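Long-range contacts in putative uncharacterized protein smu.1108c (Streptococcus mutans, PDB 3L7Y), which is of unknown function but binds magnesium and is probably a phosphatase of the haloacid dehalogenase-like hydrolase family: residues 49-54 / 286-291; 265-270 / 282-287. All blocks are in the same frame, centred on the assembly; numbering follows the deposited sequence.

In the fold
Both contacts lie at one border of the Rossmann-like haloacid dehalogenase domain, on the same side of the chain's centre, with their own centres about 12 Å apart. Contact 2 comes from neighbouring parts of the sequence: strand 265-268, helix 274-279 and strand 282-283 form a beta-alpha-beta unit that ends the eight-strand sheet. Contact 1 ties the loop leaving that last strand to the loop after helix 44-48, more than 200 residues earlier. The two share Ser286 and Asn287, and Gly291 at the start of helix 291-301 packs on Met269. Sheet edge, final helix and early loop thus meet close to the magnesium site of Asp43, Asp45 and Asp252.

Contact 1. Residues 49-54 / 286-291; sequences LNSKGS and SNDESG
Asp288 meets Ser51 with both carboxylate oxygens, an example of how one acidic side chain can fasten two loops. Its OD1 accepts the backbone N of Ser51 at 2.6 Å in a nearly straight bond (170°), while its OD2 takes the hydroxyl OG of Ser51 at 2.8 Å. Both donors come in on the syn sides, close to the carboxylate plane. With chi1 at -81°, Ser51 OG stands beside its own backbone N, which lets one residue present both donors. A water donates to Ser51 OG and, at 2.6 Å, to Asn287 OD1, bridging the loops a second time. That OD1 also lies 2.9 Å from Leu49 O, but as modelled both are acceptors and form no hydrogen bond. Asn50 adds a CA-H...O contact to Asn287 O. The amide of Asn50 turns back over its own type I turn, and OD1 accepts N of Ser54, just past the turn, at 3.0 Å from above the carbonyl plane. Backbone N of Asn287 is satisfied by Asn271 OD1. Leu49 lies beside the magnesium ligand Asp45. The contact joins the loop between helices 44-48 and 57-69 to the one leading from edge strand 282-283 into helix 291-301.

Contact 2. Residues 265-270 / 282-287; sequences YSYAMA and YQAKSN
Tyr267 and Tyr282 project from the same face of a parallel strand pair, their side chains crossing at a slant, in the closing step of a beta-alpha-beta crossover. Tyr282 N donates to Ser266 O, Tyr282 O receives Ala268 N at 3.0 Å, and Ala284 N goes on to Ala268 O at 2.9 Å, so Tyr282 bonds through its N and O to the two residues flanking Tyr267, and Ala284 continues the pairing on Ala268. On the solvent side, the exposed Tyr282 covers Tyr267 and Tyr265 with little ring overlap. Its CB lies over a face of the Tyr267 ring, 3.4 Å from CE1, but the two rings, nearly parallel at 21°, are slid apart, with centroids 5.0 Å from each other. Further out, Tyr282 runs alongside Tyr265, its OH near the edge of that ring.

Packing is tight at the buried end. Met269, bent at chi2 (-57°) and chi3 (-65°), brings CE to 3.2 Å from Lys285 O, while its SD lies 4.1 Å from Ala284 CB; Val292 and Val295 of helix 291-301 help to cover this side. Toward Ala270 the pairing slackens, with a weak 3.3 Å bond from Ala270 N to Lys285 O. On the other face the exposed Gln283, extended beyond CG, brings OE1 against Ala270 CA.

Main-chain bonds therefore set the register, whereas the side facing helix 291-301 is mostly apolar, with Met269 CE also lying on a carbonyl oxygen. On the exposed side, Lys277 of the crossover helix ties down Gln283 OE1 and Ala270 O.

Contact 1. Residues 49-54 / 286-291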
loop_
_atom_site.group_PDB
_atom_site.type_symbol
_atom_site.label_atom_id
_atom_site.label_comp_id
_atom_site.label_asym_id
_atom_site.label_seq_id
_atom_site.Cartn_x
_atom_site.Cartn_y
_atom_site.Cartn_z
ATOM N N LEU A 49 5.556 9.457 4.908
ATOM C CA LEU A 49 7.009 9.544 4.771
ATOM C C LEU A 49 7.415 10.714 3.889
ATOM O O LEU A 49 6.762 11.008 2.879
ATOM C CB LEU A 49 7.577 8.241 4.208
ATOM C CG LEU A 49 7.322 7.003 5.073
ATOM C CD1 LEU A 49 7.869 5.746 4.398
ATOM C CD2 LEU A 49 7.931 7.208 6.480
ATOM N N ASN A 50 8.500 11.376 4.274
ATOM C CA ASN A 50 9.028 12.490 3.504
ATOM C C ASN A 50 9.847 11.937 2.348
ATOM O O ASN A 50 9.934 10.732 2.192
ATOM C CB ASN A 50 9.850 13.443 4.395
ATOM C CG ASN A 50 11.113 12.793 4.962
ATOM O OD1 ASN A 50 11.673 11.875 4.372
ATOM N ND2 ASN A 50 11.579 13.295 6.101
ATOM N N SER A 51 10.433 12.808 1.536
ATOM C CA SER A 51 11.196 12.366 0.379
ATOM C C SER A 51 12.472 11.576 0.750
ATOM O O SER A 51 13.012 10.839 -0.074
ATOM C CB SER A 51 11.532 13.558 -0.512
ATOM O OG SER A 51 10.417 13.886 -1.325
ATOM N N LYS A 52 12.939 11.727 1.986
ATOM C CA LYS A 52 14.086 10.972 2.472
ATOM C C LYS A 52 13.653 9.633 3.075
ATOM O O LYS A 52 14.490 8.831 3.486
ATOM C CB LYS A 52 14.871 11.780 3.512
ATOM C CG LYS A 52 15.400 13.110 3.012
ATOM N N GLY A 53 12.348 9.398 3.138
ATOM C CA GLY A 53 11.842 8.109 3.572
ATOM C C GLY A 53 11.703 8.023 5.078
ATOM O O GLY A 53 11.569 6.933 5.643
ATOM N N SER A 54 11.720 9.177 5.736
ATOM C CA SER A 54 11.629 9.217 7.189
ATOM C C SER A 54 10.451 10.100 7.601
ATOM O O SER A 54 9.639 10.491 6.762
ATOM C CB SER A 54 12.947 9.717 7.797
ATOM O OG SER A 54 12.953 9.617 9.217
ATOM N N SER A 286 2.659 19.218 1.675
ATOM C CA SER A 286 3.376 18.114 1.036
ATOM C C SER A 286 3.935 17.170 2.090
ATOM O O SER A 286 4.012 17.518 3.262
ATOM C CB SER A 286 4.533 18.651 0.207
ATOM O OG SER A 286 5.597 19.037 1.060
ATOM N N ASN A 287 4.341 15.976 1.667
ATOM C CA ASN A 287 4.943 15.035 2.590
ATOM C C ASN A 287 6.276 15.553 3.116
ATOM O O ASN A 287 6.786 15.042 4.100
ATOM C CB ASN A 287 5.123 13.663 1.932
ATOM C CG ASN A 287 6.110 13.686 0.775
ATOM O OD1 ASN A 287 6.958 12.789 0.639
ATOM N ND2 ASN A 287 5.995 14.699 -0.077
ATOM N N ASP A 288 6.842 16.561 2.456
ATOM C CA ASP A 288 8.099 17.138 2.925
ATOM C C ASP A 288 7.853 18.327 3.850
ATOM O O ASP A 288 8.790 18.976 4.306
ATOM C CB ASP A 288 8.999 17.535 1.755
ATOM C CG ASP A 288 9.712 16.343 1.136
ATOM O OD1 ASP A 288 9.966 15.363 1.863
ATOM O OD2 ASP A 288 10.014 16.384 -0.075
ATOM N N GLU A 289 6.585 18.617 4.118
ATOM C CA GLU A 289 6.258 19.577 5.158
ATOM C C GLU A 289 5.380 18.952 6.226
ATOM O O GLU A 289 4.502 19.613 6.785
ATOM C CB GLU A 289 5.562 20.804 4.581
ATOM C CG GLU A 289 6.275 21.421 3.404
ATOM C CD GLU A 289 5.612 22.702 2.957
ATOM O OE1 GLU A 289 5.092 23.431 3.827
ATOM O OE2 GLU A 289 5.606 22.980 1.741
ATOM N N SER A 290 5.607 17.672 6.505
ATOM C CA SER A 290 4.848 16.999 7.554
ATOM C C SER A 290 3.343 17.215 7.390
ATOM O O SER A 290 2.630 17.488 8.362
ATOM C CB SER A 290 5.302 17.482 8.933
ATOM O OG SER A 290 6.536 16.880 9.283
ATOM N N GLY A 291 2.868 17.075 6.154
ATOM C CA GLY A 291 1.485 17.381 5.835
ATOM C C GLY A 291 0.482 16.583 6.645
ATOM O O GLY A 291 -0.587 17.084 7.001
HETATM O O HOH W 1 8.175 12.468 -1.622
#

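Contact 2. Residues 265-270 / 282-287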
loop_
_atom_site.group_PDB
_atom_site.type_symbol
_atom_site.label_atom_id
_atom_site.label_comp_id
_atom_site.label_asym_id
_atom_site.label_seq_id
_atom_site.Cartn_x
_atom_site.Cartn_y
_atom_site.Cartn_z
ATOM N N TYR A 265 -13.282 12.483 5.676
ATOM C CA TYR A 265 -12.163 13.427 5.836
ATOM C C TYR A 265 -10.912 12.987 5.060
ATOM O O TYR A 265 -9.879 12.578 5.631
ATOM C CB TYR A 265 -11.887 13.724 7.311
ATOM C CG TYR A 265 -13.143 14.139 8.041
ATOM C CD1 TYR A 265 -13.674 15.425 7.888
ATOM C CD2 TYR A 265 -13.833 13.238 8.841
ATOM C CE1 TYR A 265 -14.850 15.805 8.542
ATOM C CE2 TYR A 265 -15.008 13.606 9.485
ATOM C CZ TYR A 265 -15.507 14.886 9.338
ATOM O OH TYR A 265 -16.667 15.236 9.987
ATOM N N SER A 266 -11.026 13.090 3.738
ATOM C CA SER A 266 -10.017 12.581 2.819
ATOM C C SER A 266 -9.072 13.691 2.387
ATOM O O SER A 266 -9.508 14.761 1.896
ATOM C CB SER A 266 -10.697 11.961 1.603
ATOM O OG SER A 266 -11.768 12.781 1.175
ATOM N N TYR A 267 -7.780 13.430 2.581
ATOM C CA TYR A 267 -6.729 14.411 2.325
ATOM C C TYR A 267 -5.778 13.924 1.237
ATOM O O TYR A 267 -5.132 12.897 1.415
ATOM C CB TYR A 267 -5.927 14.688 3.613
ATOM C CG TYR A 267 -6.679 15.502 4.640
ATOM C CD1 TYR A 267 -6.556 16.890 4.681
ATOM C CD2 TYR A 267 -7.543 14.893 5.532
ATOM C CE1 TYR A 267 -7.268 17.651 5.621
ATOM C CE2 TYR A 267 -8.254 15.634 6.467
ATOM C CZ TYR A 267 -8.114 17.011 6.504
ATOM O OH TYR A 267 -8.822 17.739 7.433
ATOM N N ALA A 268 -5.698 14.652 0.120
ATOM C CA ALA A 268 -4.613 14.446 -0.836
ATOM C C ALA A 268 -3.437 15.326 -0.453
ATOM O O ALA A 268 -3.615 16.500 -0.137
ATOM C CB ALA A 268 -5.068 14.772 -2.259
ATOM N N MET A 269 -2.232 14.767 -0.482
ATOM C CA MET A 269 -1.035 15.542 -0.202
ATOM C C MET A 269 -0.843 16.600 -1.286
ATOM O O MET A 269 -1.217 16.386 -2.441
ATOM C CB MET A 269 0.193 14.626 -0.119
ATOM C CG MET A 269 0.033 13.458 0.850
ATOM S SD MET A 269 -0.361 14.016 2.526
ATOM C CE MET A 269 1.138 14.906 2.968
ATOM N N ALA A 270 -0.280 17.747 -0.913
ATOM C CA ALA A 270 0.017 18.797 -1.890
ATOM C C ALA A 270 0.819 18.263 -3.079
ATOM O O ALA A 270 0.714 18.801 -4.185
ATOM C CB ALA A 270 0.761 19.961 -1.235
ATOM N N TYR A 282 -10.134 17.370 0.837
ATOM C CA TYR A 282 -9.242 18.385 1.377
ATOM C C TYR A 282 -7.827 18.191 0.832
ATOM O O TYR A 282 -7.459 17.088 0.421
ATOM C CB TYR A 282 -9.197 18.300 2.907
ATOM C CG TYR A 282 -10.536 18.378 3.629
ATOM C CD1 TYR A 282 -11.320 17.243 3.805
ATOM C CD2 TYR A 282 -10.999 19.575 4.158
ATOM C CE1 TYR A 282 -12.539 17.302 4.470
ATOM C CE2 TYR A 282 -12.215 19.639 4.831
ATOM C CZ TYR A 282 -12.975 18.491 4.985
ATOM O OH TYR A 282 -14.186 18.522 5.645
ATOM N N GLN A 283 -7.032 19.255 0.839
ATOM C CA GLN A 283 -5.622 19.152 0.457
ATOM C C GLN A 283 -4.730 19.424 1.671
ATOM O O GLN A 283 -4.976 20.362 2.441
ATOM C CB GLN A 283 -5.302 20.092 -0.712
ATOM C CG GLN A 283 -3.861 20.098 -1.178
ATOM C CD GLN A 283 -3.696 20.758 -2.541
ATOM O OE1 GLN A 283 -2.618 20.750 -3.123
ATOM N NE2 GLN A 283 -4.776 21.323 -3.054
ATOM N N ALA A 284 -3.725 18.571 1.871
ATOM C CA ALA A 284 -2.738 18.777 2.927
ATOM C C ALA A 284 -1.495 19.462 2.357
ATOM O O ALA A 284 -1.349 19.576 1.141
ATOM C CB ALA A 284 -2.361 17.436 3.559
ATOM N N LYS A 285 -0.588 19.898 3.223
ATOM C CA LYS A 285 0.746 20.264 2.746
ATOM C C LYS A 285 1.436 19.044 2.161
ATOM O O LYS A 285 0.865 17.964 2.139
ATOM C CB LYS A 285 1.600 20.881 3.850
ATOM C CG LYS A 285 1.443 22.378 3.914
ATOM C CD LYS A 285 0.254 22.767 4.746
ATOM C CE LYS A 285 0.729 23.345 6.061
ATOM N NZ LYS A 285 1.999 22.689 6.433
ATOM N N SER A 286 2.659 19.218 1.675
ATOM C CA SER A 286 3.376 18.114 1.036
ATOM C C SER A 286 3.935 17.170 2.090
ATOM O O SER A 286 4.012 17.518 3.262
ATOM C CB SER A 286 4.533 18.651 0.207
ATOM O OG SER A 286 5.597 19.037 1.060
ATOM N N ASN A 287 4.341 15.976 1.667
ATOM C CA ASN A 287 4.943 15.035 2.590
ATOM C C ASN A 287 6.276 15.553 3.116
ATOM O O ASN A 287 6.786 15.042 4.100
ATOM C CB ASN A 287 5.123 13.663 1.932
ATOM C CG ASN A 287 6.110 13.686 0.775
ATOM O OD1 ASN A 287 6.958 12.789 0.639
ATOM N ND2 ASN A 287 5.995 14.699 -0.077
#